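Local coordinates for protein alpha-glucosidase (Pseudoalteromonas sp. K8, PDB 5HQA) that hydrolyses alpha-glucosides as a calcium-binding family 97 glycoside hydrolase whose activity is stimulated by chloride, at residues Y295-A300 and T343-Q348; K535-L538 and A543-F546; S98-A103 and T226-I231; Y23-S26 and V32-N35; N365-M370 and V416-H421. All blocks are in the same frame, centred on the assembly; numbering follows the deposited sequence. Where two conformers were deposited one is given.

Contact 1 of 5, residues Y295-A300 and T343-Q348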
# COMPACT_ATOMS: atom_id res chain seq x y z
N TYR A 295 15.94 18.06 -19.77
CA TYR A 295 17.03 18.07 -18.80
C TYR A 295 16.91 16.88 -17.84
O TYR A 295 17.90 16.21 -17.54
CB TYR A 295 17.03 19.40 -18.05
CG TYR A 295 17.82 19.41 -16.76
CD1 TYR A 295 19.19 19.63 -16.76
CD2 TYR A 295 17.18 19.23 -15.54
CE1 TYR A 295 19.91 19.66 -15.57
CE2 TYR A 295 17.88 19.25 -14.35
CZ TYR A 295 19.25 19.46 -14.37
OH TYR A 295 19.94 19.48 -13.17
N TYR A 296 15.69 16.60 -17.37
CA TYR A 296 15.50 15.45 -16.49
C TYR A 296 15.74 14.14 -17.24
O TYR A 296 16.32 13.20 -16.68
CB TYR A 296 14.09 15.47 -15.89
CG TYR A 296 13.98 16.28 -14.61
CD1 TYR A 296 14.07 17.67 -14.64
CD2 TYR A 296 13.76 15.66 -13.39
CE1 TYR A 296 13.97 18.41 -13.48
CE2 TYR A 296 13.65 16.40 -12.21
CZ TYR A 296 13.76 17.77 -12.27
OH TYR A 296 13.65 18.51 -11.11
N MET A 297 15.32 14.05 -18.50
CA MET A 297 15.55 12.82 -19.26
C MET A 297 17.03 12.57 -19.47
O MET A 297 17.48 11.42 -19.40
CB MET A 297 14.83 12.89 -20.61
CG MET A 297 13.34 12.64 -20.49
SD MET A 297 12.45 13.17 -21.97
CE MET A 297 11.76 11.66 -22.51
N ASP A 298 17.80 13.63 -19.73
CA ASP A 298 19.25 13.49 -19.86
C ASP A 298 19.84 12.93 -18.57
O ASP A 298 20.68 12.02 -18.60
CB ASP A 298 19.90 14.84 -20.19
CG ASP A 298 19.59 15.31 -21.60
OD1 ASP A 298 19.27 14.47 -22.47
OD2 ASP A 298 19.68 16.54 -21.84
N PHE A 299 19.42 13.47 -17.43
CA PHE A 299 19.90 12.98 -16.14
C PHE A 299 19.51 11.52 -15.94
O PHE A 299 20.33 10.69 -15.54
CB PHE A 299 19.33 13.86 -15.02
CG PHE A 299 19.79 13.47 -13.64
CD1 PHE A 299 20.94 14.02 -13.09
CD2 PHE A 299 19.06 12.56 -12.87
CE1 PHE A 299 21.36 13.67 -11.82
CE2 PHE A 299 19.48 12.21 -11.60
CZ PHE A 299 20.63 12.76 -11.07
N ALA A 300 18.24 11.19 -16.22
CA ALA A 300 17.79 9.81 -16.07
C ALA A 300 18.59 8.86 -16.95
O ALA A 300 18.98 7.77 -16.51
CB ALA A 300 16.30 9.71 -16.39
N THR A 343 8.13 12.89 -27.00
CA THR A 343 7.99 11.52 -27.47
C THR A 343 9.22 11.11 -28.28
O THR A 343 9.77 10.02 -28.08
CB THR A 343 6.72 11.38 -28.32
OG1 THR A 343 5.58 11.64 -27.50
CG2 THR A 343 6.61 9.97 -28.89
N LYS A 344 9.66 11.97 -29.20
CA LYS A 344 10.87 11.68 -29.96
C LYS A 344 12.08 11.61 -29.04
O LYS A 344 12.93 10.73 -29.19
CB LYS A 344 11.11 12.75 -31.03
CG LYS A 344 9.99 12.89 -32.04
CD LYS A 344 10.33 13.93 -33.10
CE LYS A 344 10.90 13.28 -34.34
NZ LYS A 344 9.87 12.46 -35.03
N TYR A 345 12.16 12.53 -28.07
CA TYR A 345 13.30 12.52 -27.16
C TYR A 345 13.31 11.27 -26.29
O TYR A 345 14.38 10.77 -25.93
CB TYR A 345 13.29 13.79 -26.31
CG TYR A 345 14.67 14.22 -25.88
CD1 TYR A 345 15.61 14.63 -26.82
CD2 TYR A 345 15.04 14.23 -24.54
CE1 TYR A 345 16.88 15.03 -26.44
CE2 TYR A 345 16.30 14.63 -24.15
CZ TYR A 345 17.22 15.03 -25.10
OH TYR A 345 18.48 15.43 -24.71
N SER A 346 12.12 10.75 -25.94
CA SER A 346 12.05 9.50 -25.17
C SER A 346 12.68 8.35 -25.94
O SER A 346 13.41 7.54 -25.36
CB SER A 346 10.59 9.18 -24.83
OG SER A 346 9.90 8.58 -25.92
N LYS A 347 12.42 8.27 -27.24
CA LYS A 347 13.01 7.22 -28.05
C LYS A 347 14.51 7.43 -28.21
O LYS A 347 15.28 6.46 -28.16
CB LYS A 347 12.31 7.16 -29.41
CG LYS A 347 10.84 6.73 -29.27
CD LYS A 347 10.03 6.89 -30.56
CE LYS A 347 8.57 6.52 -30.31
NZ LYS A 347 7.66 6.95 -31.42
N GLN A 348 14.96 8.68 -28.36
CA GLN A 348 16.39 8.95 -28.47
C GLN A 348 17.13 8.54 -27.21
O GLN A 348 18.18 7.89 -27.28
CB GLN A 348 16.65 10.43 -28.73
CG GLN A 348 16.23 10.98 -30.07
CD GLN A 348 16.50 12.46 -30.15
OE1 GLN A 348 17.57 12.93 -29.74
NE2 GLN A 348 15.52 13.23 -30.63
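Met297 runs beside the ring of Tyr345, the two side chains passing each other in opposite directions, and its sulfur comes in at the ring edge rather than over a face: SD of Met297 lies 3.8 Å from CD2 of Tyr345, and seen from the ring centre it is 89° off the normal. This is a Met-aromatic contact of the in-plane kind. A bend at the last torsion of Met297 carries its methyl beyond the ring onto the backbone of the next residue, CE of Met297 packing tightly on CA of Ser346 at 3.4 Å. The two helices, 290-303 and 339-349, are consecutive outer helices of the TIM-barrel domain, each followed by a strand of the parallel sheet; the segments run almost parallel, 13° apart, with axes 10.7 Å from each other. Met297 also touches Val308 of the intervening strand 307-310. Tyr345 has CG anti to its own backbone N (chi1 -151°), which sends the ring across the gap between the helices. There its OH donates to OD1 of Asp298 at 2.6 Å, entering on the syn side of the carboxylate. Asp298 is exposed to solvent, whereas Met297 is buried.

Contact 2 of 5, residues K535-L538 and A543-F546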
# COMPACT_ATOMS: atom_id res chain seq x y z
N LYS A 535 20.20 18.18 -9.15
CA LYS A 535 21.42 18.81 -8.65
C LYS A 535 21.75 18.34 -7.24
O LYS A 535 22.93 18.34 -6.85
CB LYS A 535 21.30 20.33 -8.69
CG LYS A 535 20.25 20.88 -7.75
CD LYS A 535 20.19 22.40 -7.81
CE LYS A 535 19.14 22.94 -6.85
NZ LYS A 535 19.06 24.43 -6.89
N ASN A 536 20.74 17.95 -6.46
CA ASN A 536 21.01 17.51 -5.09
C ASN A 536 21.64 16.12 -5.07
O ASN A 536 22.39 15.80 -4.14
CB ASN A 536 19.73 17.56 -4.28
CG ASN A 536 19.29 18.99 -4.03
OD1 ASN A 536 20.13 19.88 -3.98
ND2 ASN A 536 17.98 19.21 -3.91
N TYR A 537 21.38 15.30 -6.08
CA TYR A 537 22.08 14.03 -6.20
C TYR A 537 23.51 14.24 -6.69
O TYR A 537 24.44 13.57 -6.22
CB TYR A 537 21.32 13.10 -7.14
CG TYR A 537 19.98 12.69 -6.57
CD1 TYR A 537 19.89 12.12 -5.31
CD2 TYR A 537 18.81 12.89 -7.29
CE1 TYR A 537 18.67 11.73 -4.78
CE2 TYR A 537 17.57 12.51 -6.76
CZ TYR A 537 17.52 11.93 -5.51
OH TYR A 537 16.30 11.54 -4.97
N LEU A 538 23.70 15.16 -7.64
CA LEU A 538 25.04 15.45 -8.14
C LEU A 538 25.95 15.99 -7.04
O LEU A 538 27.18 15.87 -7.15
CB LEU A 538 24.97 16.45 -9.29
CG LEU A 538 24.21 15.99 -10.54
CD1 LEU A 538 24.15 17.10 -11.59
CD2 LEU A 538 24.86 14.75 -11.12
N ALA A 543 26.88 8.73 -2.00
CA ALA A 543 25.60 8.27 -1.48
C ALA A 543 24.65 7.90 -2.60
O ALA A 543 23.90 6.93 -2.50
CB ALA A 543 24.98 9.35 -0.59
N PHE A 544 24.67 8.69 -3.69
CA PHE A 544 23.76 8.44 -4.80
C PHE A 544 24.00 7.08 -5.43
O PHE A 544 23.09 6.50 -6.03
CB PHE A 544 23.93 9.55 -5.84
CG PHE A 544 22.87 9.57 -6.91
CD1 PHE A 544 21.53 9.42 -6.58
CD2 PHE A 544 23.21 9.78 -8.24
CE1 PHE A 544 20.55 9.46 -7.56
CE2 PHE A 544 22.24 9.81 -9.23
CZ PHE A 544 20.91 9.65 -8.89
N GLN A 545 25.22 6.54 -5.30
CA GLN A 545 25.53 5.24 -5.90
C GLN A 545 24.60 4.14 -5.37
O GLN A 545 24.25 3.23 -6.13
CB GLN A 545 26.99 4.87 -5.64
CG GLN A 545 27.45 3.63 -6.40
CD GLN A 545 27.44 3.85 -7.91
OE1 GLN A 545 28.09 4.76 -8.42
NE2 GLN A 545 26.69 3.01 -8.62
N PHE A 546 24.18 4.22 -4.11
CA PHE A 546 23.26 3.19 -3.62
C PHE A 546 21.94 3.23 -4.38
O PHE A 546 21.39 2.18 -4.73
CB PHE A 546 22.99 3.32 -2.13
CG PHE A 546 22.12 2.21 -1.62
CD1 PHE A 546 22.65 0.94 -1.41
CD2 PHE A 546 20.75 2.42 -1.41
CE1 PHE A 546 21.84 -0.11 -0.97
CE2 PHE A 546 19.94 1.38 -0.97
CZ PHE A 546 20.48 0.11 -0.75
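This is an aromatic contact between two short helices joined by a brief turn, 534-538 and 541-549, which follow strand 527-529, the last strand of the barrel in sequence. Tyr537 and Phe544 carry it alone, and both are buried. Their planes are nearly parallel, 17° apart, and the centroids are 4.5 Å from each other, but the offset leaves little of one ring over the other. What sits over the middle of the phenylalanine is instead a methylene: CB of Tyr537 stands 3.6 Å from the centroid of the Phe544 ring, 7° off its normal, an almost perpendicular CH-pi contact. The tyrosine ring then extends past the rim of Phe544, and CD1 of Tyr537 meets CD1 of Phe544 at 3.4 Å. From the other partner's side, CE1 of Phe544 lies over one face of the Tyr537 ring, off centre, 3.4 Å from CG of Tyr537. With CG anti to the backbone N (chi1 -169°), the Phe544 ring is directed toward helix 534-538. The buried phenol of Tyr537 is satisfied by Gly493 O and Asp532 N, which fix the position of the phenol end. Phe495, in a nearby loop, meets Tyr537 edge-to-face and also touches Phe544, while Phe299 of barrel helix 290-303 packs against Tyr537 and Phe546 reaches helix 513-522.

Contact 3 of 5, residues S98-A103 and T226-I231. With FMT (formic acid), chain I.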
# COMPACT_ATOMS: atom_id res chain seq x y z
N SER A 98 -23.52 -18.79 3.16
CA SER A 98 -22.36 -19.53 3.61
C SER A 98 -21.24 -18.56 3.93
O SER A 98 -21.20 -17.44 3.41
CB SER A 98 -21.91 -20.55 2.56
OG SER A 98 -22.92 -21.52 2.34
N VAL A 99 -20.34 -18.98 4.81
CA VAL A 99 -19.10 -18.26 5.06
C VAL A 99 -17.96 -19.23 4.80
O VAL A 99 -17.96 -20.35 5.32
CB VAL A 99 -19.05 -17.68 6.48
CG1 VAL A 99 -17.79 -16.85 6.65
CG2 VAL A 99 -20.25 -16.78 6.72
N ARG A 100 -17.00 -18.80 3.98
CA ARG A 100 -15.83 -19.61 3.66
C ARG A 100 -14.67 -19.07 4.49
O ARG A 100 -14.38 -17.88 4.44
CB ARG A 100 -15.51 -19.53 2.17
CG ARG A 100 -14.36 -20.42 1.71
CD ARG A 100 -14.13 -20.30 0.19
NE ARG A 100 -15.36 -20.60 -0.54
CZ ARG A 100 -15.72 -21.81 -0.97
NH1 ARG A 100 -14.94 -22.87 -0.76
NH2 ARG A 100 -16.87 -21.95 -1.60
N PHE A 101 -14.03 -19.95 5.26
CA PHE A 101 -12.87 -19.60 6.08
C PHE A 101 -11.63 -20.29 5.52
O PHE A 101 -11.67 -21.49 5.23
CB PHE A 101 -13.05 -20.04 7.53
CG PHE A 101 -14.15 -19.32 8.25
CD1 PHE A 101 -13.87 -18.27 9.11
CD2 PHE A 101 -15.46 -19.71 8.08
CE1 PHE A 101 -14.88 -17.60 9.78
CE2 PHE A 101 -16.48 -19.06 8.75
CZ PHE A 101 -16.19 -18.00 9.60
N LYS A 102 -10.53 -19.55 5.41
CA LYS A 102 -9.24 -20.11 5.04
C LYS A 102 -8.27 -19.84 6.19
O LYS A 102 -8.09 -18.68 6.57
CB LYS A 102 -8.71 -19.52 3.74
CG LYS A 102 -9.53 -19.90 2.51
CD LYS A 102 -8.93 -19.32 1.24
CE LYS A 102 -9.60 -19.87 -0.01
NZ LYS A 102 -8.84 -19.45 -1.23
N ALA A 103 -7.67 -20.89 6.73
CA ALA A 103 -6.78 -20.77 7.88
C ALA A 103 -5.36 -21.07 7.42
O ALA A 103 -5.06 -22.20 7.01
CB ALA A 103 -7.21 -21.72 9.00
N THR A 226 -18.91 -11.25 -0.45
CA THR A 226 -18.16 -10.12 0.07
C THR A 226 -16.69 -10.27 -0.29
O THR A 226 -16.23 -11.35 -0.67
CB THR A 226 -18.30 -10.02 1.59
OG1 THR A 226 -17.64 -11.15 2.19
CG2 THR A 226 -19.77 -9.98 2.01
N PRO A 227 -15.91 -9.20 -0.16
CA PRO A 227 -14.45 -9.37 -0.12
C PRO A 227 -14.06 -10.22 1.07
O PRO A 227 -14.86 -10.49 1.97
CB PRO A 227 -13.92 -7.93 0.01
CG PRO A 227 -15.07 -7.04 -0.43
CD PRO A 227 -16.31 -7.79 -0.03
N TRP A 228 -12.81 -10.66 1.09
CA TRP A 228 -12.29 -11.38 2.24
C TRP A 228 -12.03 -10.41 3.39
O TRP A 228 -11.56 -9.30 3.19
CB TRP A 228 -10.99 -12.09 1.87
CG TRP A 228 -11.19 -13.16 0.85
CD1 TRP A 228 -11.14 -13.02 -0.51
CD2 TRP A 228 -11.48 -14.54 1.11
NE1 TRP A 228 -11.40 -14.24 -1.11
CE2 TRP A 228 -11.60 -15.19 -0.14
CE3 TRP A 228 -11.65 -15.29 2.28
CZ2 TRP A 228 -11.88 -16.55 -0.26
CZ3 TRP A 228 -11.93 -16.66 2.16
CH2 TRP A 228 -12.05 -17.27 0.91
N ARG A 229 -12.37 -10.84 4.60
CA ARG A 229 -11.95 -10.17 5.83
C ARG A 229 -10.74 -10.93 6.35
O ARG A 229 -10.78 -12.16 6.43
CB ARG A 229 -13.07 -10.17 6.87
CG ARG A 229 -14.20 -9.18 6.61
CD ARG A 229 -15.12 -9.60 5.45
NE ARG A 229 -16.02 -8.50 5.10
CZ ARG A 229 -15.66 -7.46 4.35
NH1 ARG A 229 -14.42 -7.37 3.87
NH2 ARG A 229 -16.54 -6.50 4.09
N THR A 230 -9.65 -10.22 6.67
CA THR A 230 -8.41 -10.89 7.02
C THR A 230 -7.98 -10.55 8.44
O THR A 230 -8.10 -9.40 8.88
CB THR A 230 -7.25 -10.56 6.04
OG1 THR A 230 -6.93 -9.16 6.11
CG2 THR A 230 -7.64 -10.90 4.62
N ILE A 231 -7.49 -11.57 9.15
CA ILE A 231 -6.96 -11.42 10.50
C ILE A 231 -5.59 -12.07 10.52
O ILE A 231 -5.48 -13.30 10.59
CB ILE A 231 -7.88 -12.05 11.56
CG1 ILE A 231 -9.31 -11.51 11.41
CG2 ILE A 231 -7.32 -11.77 12.95
CD1 ILE A 231 -10.35 -12.26 12.26
C FMT I . -17.02 -25.81 -1.24
O1 FMT I . -17.93 -25.01 -1.03
O2 FMT I . -16.26 -25.74 -2.20
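The two segments run in the same direction but are not sheet neighbours: strand 107-114 lies between strands 95-104 and 224-234, antiparallel to each, and the CA atoms of Arg100 and Trp228 are 9.1 Å apart. Trp228 bridges that gap. Its CG is anti to the carbonyl carbon (chi1 -65°), and the indole reaches over the middle strand, touching Arg111 on the way, until its six-membered ring meets the far strand. CZ3 of Trp228 comes 3.6 Å from the backbone O of Arg100, and CH2 of Trp228 rests 3.7 Å from CD of Arg100. Lys102, two residues on and therefore on the same side of the sheet, crosses the indole at about a right angle with an extended chain, CD and CE of Lys102 both 3.7 Å from CH2 of Trp228. Beyond its methylenes Arg100 bends at chi3 and turns its guanidinium aside, into salt bridges with Glu113 and Glu82. A formate, probably from the crystallisation liquor, sits at its outer end: NH2 of Arg100 hydrogen-bonds O1 of the formate at 3.3 Å, and NH1 makes a weak bond to O2. Across the sheet, then, the contact is one of aliphatic stems against an indole, and the two long basic residues serve it with their carbon chains, while the charge of Arg100 is probably balanced by Glu113 and Glu82 rather than by the indole.

Contact 4 of 5, residues Y23-S26 and V32-N35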
# COMPACT_ATOMS: atom_id res chain seq x y z
N TYR A 23 -18.09 -16.40 15.13
CA TYR A 23 -16.82 -17.12 15.10
C TYR A 23 -15.94 -16.59 16.22
O TYR A 23 -16.14 -15.49 16.74
CB TYR A 23 -16.11 -16.98 13.73
CG TYR A 23 -15.49 -15.62 13.54
CD1 TYR A 23 -16.27 -14.53 13.16
CD2 TYR A 23 -14.14 -15.41 13.79
CE1 TYR A 23 -15.71 -13.26 13.02
CE2 TYR A 23 -13.58 -14.15 13.65
CZ TYR A 23 -14.37 -13.09 13.26
OH TYR A 23 -13.79 -11.85 13.13
N SER A 24 -14.98 -17.42 16.62
CA SER A 24 -13.93 -17.03 17.56
C SER A 24 -12.63 -17.67 17.12
O SER A 24 -12.62 -18.63 16.34
CB SER A 24 -14.28 -17.42 19.00
OG SER A 24 -14.33 -18.83 19.13
N ILE A 25 -11.51 -17.14 17.59
CA ILE A 25 -10.20 -17.60 17.15
C ILE A 25 -9.28 -17.71 18.35
O ILE A 25 -9.20 -16.79 19.17
CB ILE A 25 -9.57 -16.65 16.11
CG1 ILE A 25 -10.51 -16.45 14.91
CG2 ILE A 25 -8.19 -17.18 15.66
CD1 ILE A 25 -9.97 -15.49 13.88
N SER A 26 -8.57 -18.83 18.45
CA SER A 26 -7.49 -18.98 19.42
C SER A 26 -6.15 -19.08 18.71
O SER A 26 -6.06 -19.53 17.56
CB SER A 26 -7.70 -20.21 20.30
OG SER A 26 -7.58 -21.39 19.54
N VAL A 32 -7.87 -15.28 21.24
CA VAL A 32 -7.49 -13.92 20.90
C VAL A 32 -8.65 -13.13 20.31
O VAL A 32 -8.70 -11.91 20.48
CB VAL A 32 -6.26 -13.88 19.96
CG1 VAL A 32 -5.04 -14.39 20.70
CG2 VAL A 32 -6.49 -14.72 18.71
N ILE A 33 -9.60 -13.80 19.65
CA ILE A 33 -10.82 -13.19 19.14
C ILE A 33 -11.99 -13.90 19.80
O ILE A 33 -12.17 -15.11 19.60
CB ILE A 33 -10.91 -13.27 17.60
CG1 ILE A 33 -9.73 -12.53 16.93
CG2 ILE A 33 -12.26 -12.73 17.10
CD1 ILE A 33 -9.74 -11.03 17.15
N ASN A 34 -12.76 -13.17 20.60
CA ASN A 34 -13.93 -13.72 21.26
C ASN A 34 -15.06 -13.88 20.25
O ASN A 34 -14.95 -13.47 19.09
CB ASN A 34 -14.37 -12.82 22.41
CG ASN A 34 -13.42 -12.87 23.59
OD1 ASN A 34 -12.76 -13.87 23.83
ND2 ASN A 34 -13.35 -11.77 24.34
N ASN A 35 -16.18 -14.47 20.69
CA ASN A 35 -17.38 -14.60 19.86
C ASN A 35 -17.64 -13.31 19.10
O ASN A 35 -17.82 -12.25 19.70
CB ASN A 35 -18.60 -14.93 20.72
CG ASN A 35 -18.51 -16.29 21.37
OD1 ASN A 35 -17.98 -17.24 20.80
ND2 ASN A 35 -19.03 -16.38 22.59
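A tight beta hairpin, strands 22-27 and 30-42 of the N-terminal domain, contains this contact, and its irregular point is a pair of residues set against a single one. Val32 and Ile33 stand opposite Ile25, whose carbonyl takes up both amides: Val32 N donates to Ile25 O at 2.9 Å and Ile33 N to the same Ile25 O at 3.1 Å, both in the carbonyl plane. In return Ile25 N donates to Ile33 O at 2.9 Å, so the antiparallel Ile25-Ile33 pair is of the hydrogen-bonded type. The two isoleucines lie side by side and point the same way, CB of Ile25 3.9 Å from CB of Ile33, and CG2 of Val32 comes up against the shared carbonyl, 3.4 Å from Ile25 O. Farther from the turn, side-chain and C-H...O contacts add to the backbone pairing of Tyr23 with Ser36. CB of Ser24 rests 3.2 Å from Ile33 O, and CA of Asn35 makes a C-H...O approach to Tyr23 O. Tyr23 shares the face of Ile25; with chi1 74° its CG lies between backbone N and carbonyl carbon, and CE2 of Tyr23 touches CG2 of Ile33 at 4.0 Å. Its hydroxyl bonds to Glu131 O, and Ile25 packs on Ile231 and Ile233 of strand 224-234, so this face turns inward between two sheets, while Ser24 touches Ile13 of strand 10-15. The extra residue bends the second strand at Val32 and Ile33, and the carbonyl that accepts two amides is the signature of a classic beta bulge.

Contact 5 of 5, residues N365-M370 and V416-H421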
# COMPACT_ATOMS: atom_id res chain seq x y z
N ASN A 365 -15.35 14.28 -14.86
CA ASN A 365 -14.56 14.99 -15.85
C ASN A 365 -13.40 14.13 -16.34
O ASN A 365 -13.03 14.20 -17.52
CB ASN A 365 -14.03 16.30 -15.26
CG ASN A 365 -13.15 17.07 -16.23
OD1 ASN A 365 -13.59 17.42 -17.33
ND2 ASN A 365 -11.91 17.33 -15.84
N TYR A 366 -12.81 13.33 -15.45
CA TYR A 366 -11.76 12.41 -15.87
C TYR A 366 -12.33 11.28 -16.71
O TYR A 366 -11.81 10.95 -17.78
CB TYR A 366 -11.04 11.86 -14.64
CG TYR A 366 -9.84 10.96 -14.92
CD1 TYR A 366 -9.04 11.13 -16.04
CD2 TYR A 366 -9.50 9.95 -14.02
CE1 TYR A 366 -7.93 10.31 -16.27
CE2 TYR A 366 -8.40 9.14 -14.24
CZ TYR A 366 -7.62 9.32 -15.36
OH TYR A 366 -6.55 8.49 -15.55
N ARG A 367 -13.42 10.67 -16.24
CA ARG A 367 -14.01 9.53 -16.93
C ARG A 367 -14.37 9.87 -18.37
O ARG A 367 -14.14 9.07 -19.28
CB ARG A 367 -15.23 9.04 -16.15
CG ARG A 367 -16.15 8.12 -16.93
CD ARG A 367 -15.62 6.71 -16.97
NE ARG A 367 -15.87 6.00 -15.72
CZ ARG A 367 -16.46 4.82 -15.63
NH1 ARG A 367 -16.87 4.18 -16.70
NH2 ARG A 367 -16.63 4.27 -14.44
N LYS A 368 -14.92 11.07 -18.60
CA LYS A 368 -15.35 11.39 -19.95
C LYS A 368 -14.17 11.57 -20.89
O LYS A 368 -14.33 11.37 -22.10
CB LYS A 368 -16.24 12.64 -19.96
CG LYS A 368 -15.53 13.97 -19.84
CD LYS A 368 -16.54 15.09 -19.56
CE LYS A 368 -15.85 16.44 -19.28
NZ LYS A 368 -16.57 17.27 -18.26
N GLN A 369 -12.98 11.90 -20.38
CA GLN A 369 -11.80 12.10 -21.21
C GLN A 369 -10.85 10.91 -21.18
O GLN A 369 -9.84 10.93 -21.89
CB GLN A 369 -11.03 13.35 -20.76
CG GLN A 369 -11.84 14.62 -20.72
CD GLN A 369 -10.99 15.78 -20.26
OE1 GLN A 369 -9.97 16.10 -20.88
NE2 GLN A 369 -11.38 16.41 -19.15
N MET A 370 -11.15 9.89 -20.39
CA MET A 370 -10.17 8.87 -20.06
C MET A 370 -9.71 8.09 -21.29
O MET A 370 -8.52 7.81 -21.45
CB MET A 370 -10.76 7.93 -19.01
CG MET A 370 -9.75 7.13 -18.26
SD MET A 370 -10.58 6.08 -17.06
CE MET A 370 -11.10 7.28 -15.84
N VAL A 416 -14.56 2.41 -5.52
CA VAL A 416 -13.91 1.11 -5.70
C VAL A 416 -14.04 0.67 -7.15
O VAL A 416 -13.06 0.27 -7.79
CB VAL A 416 -14.50 0.07 -4.72
CG1 VAL A 416 -14.16 -1.36 -5.18
CG2 VAL A 416 -13.99 0.33 -3.30
N ASN A 417 -15.25 0.79 -7.70
CA ASN A 417 -15.46 0.42 -9.10
C ASN A 417 -14.80 1.42 -10.05
O ASN A 417 -14.32 1.03 -11.13
CB ASN A 417 -16.96 0.31 -9.39
CG ASN A 417 -17.58 -0.92 -8.75
OD1 ASN A 417 -16.87 -1.88 -8.44
ND2 ASN A 417 -18.89 -0.89 -8.53
N GLU A 418 -14.78 2.70 -9.68
CA GLU A 418 -14.18 3.73 -10.52
C GLU A 418 -12.67 3.51 -10.67
O GLU A 418 -12.12 3.63 -11.77
CB GLU A 418 -14.48 5.10 -9.92
CG GLU A 418 -14.30 6.26 -10.87
CD GLU A 418 -15.31 6.27 -12.02
OE1 GLU A 418 -16.46 5.82 -11.84
OE2 GLU A 418 -14.92 6.73 -13.11
N TYR A 419 -11.98 3.17 -9.57
CA TYR A 419 -10.55 2.90 -9.66
C TYR A 419 -10.27 1.72 -10.58
O TYR A 419 -9.36 1.77 -11.42
CB TYR A 419 -9.96 2.61 -8.28
CG TYR A 419 -9.87 3.77 -7.32
CD1 TYR A 419 -9.04 4.86 -7.58
CD2 TYR A 419 -10.59 3.76 -6.13
CE1 TYR A 419 -8.94 5.92 -6.68
CE2 TYR A 419 -10.50 4.80 -5.22
CZ TYR A 419 -9.69 5.88 -5.50
OH TYR A 419 -9.59 6.91 -4.60
N LEU A 420 -11.02 0.63 -10.41
CA LEU A 420 -10.75 -0.56 -11.20
C LEU A 420 -11.05 -0.33 -12.67
O LEU A 420 -10.34 -0.86 -13.53
CB LEU A 420 -11.54 -1.76 -10.65
CG LEU A 420 -11.15 -3.09 -11.31
CD1 LEU A 420 -9.67 -3.36 -11.14
CD2 LEU A 420 -11.98 -4.24 -10.77
N HIS A 421 -12.06 0.48 -12.98
CA HIS A 421 -12.31 0.81 -14.38
C HIS A 421 -11.09 1.48 -15.00
O HIS A 421 -10.68 1.15 -16.12
CB HIS A 421 -13.52 1.72 -14.52
CG HIS A 421 -13.62 2.36 -15.87
ND1 HIS A 421 -13.98 1.67 -17.00
CD2 HIS A 421 -13.35 3.63 -16.28
CE1 HIS A 421 -13.96 2.48 -18.04
NE2 HIS A 421 -13.58 3.68 -17.63
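Glu418 is the first residue of 416-421 to engage the other helix, and it takes the guanidinium of Arg367 side-on. NE of Arg367 donates to OE2 of Glu418 at 2.9 Å, on the syn side of the carboxylate, and NH2 of Arg367 reaches OE1 of Glu418 at 3.0 Å from above the carboxylate plane. Both oxygens lie close to the guanidinium plane, yet the two flat groups are turned 45° against each other, so this salt bridge is bidentate but twisted. A bend at chi2 folds the glutamate toward its partner. The next residue, Tyr419, has its OH bonded to the backbone O of Glu437, a residue that binds the calcium ion. Helices 363-379 and 413-428 are successive outer helices of the TIM barrel, with barrel strand 384-388 and two shorter strands between them in the chain, and the axes of these segments approach to 11.9 Å at an angle of 27°. One turn after Glu418, His421 lies flat on the same guanidinium, with planes at 13° and centres 3.7 Å apart. CD2 of His421 sits under CZ of Arg367 at 3.4 Å. Arginine bends at chi2 and chi3 bring the group over the ring, with the carboxylate gripping its edge and the imidazole on one face, which should restrict its rotation. The stack would probably disfavour a charged imidazole. SD of Met370 also approaches CD2 of His421 at 3.8 Å, obliquely to the ring.

The contacts fall into two groups, on different domains. Contacts 3 and 4 belong to the N-terminal beta domain and touch: CD1 of Ile231 lies 3.6 Å from CD1 of Ile25 and 3.6 Å from OH of Tyr23, joining the two sheets. Contacts 1 and 2 touch on the barrel, where CE1 of Phe299 meets CD2 of Leu538 at 3.7 Å and CZ of Phe299 meets CZ of Phe544 at 3.8 Å. Contact 5, also on the barrel, has its centre about 30 Å from that of contact 1, yet its nearest atoms are about 7 Å from contact 3. None lies at the calcium and acarbose site; contact 5 is linked to it through Tyr419, hydrogen-bonded to the backbone of Glu437, a calcium ligand.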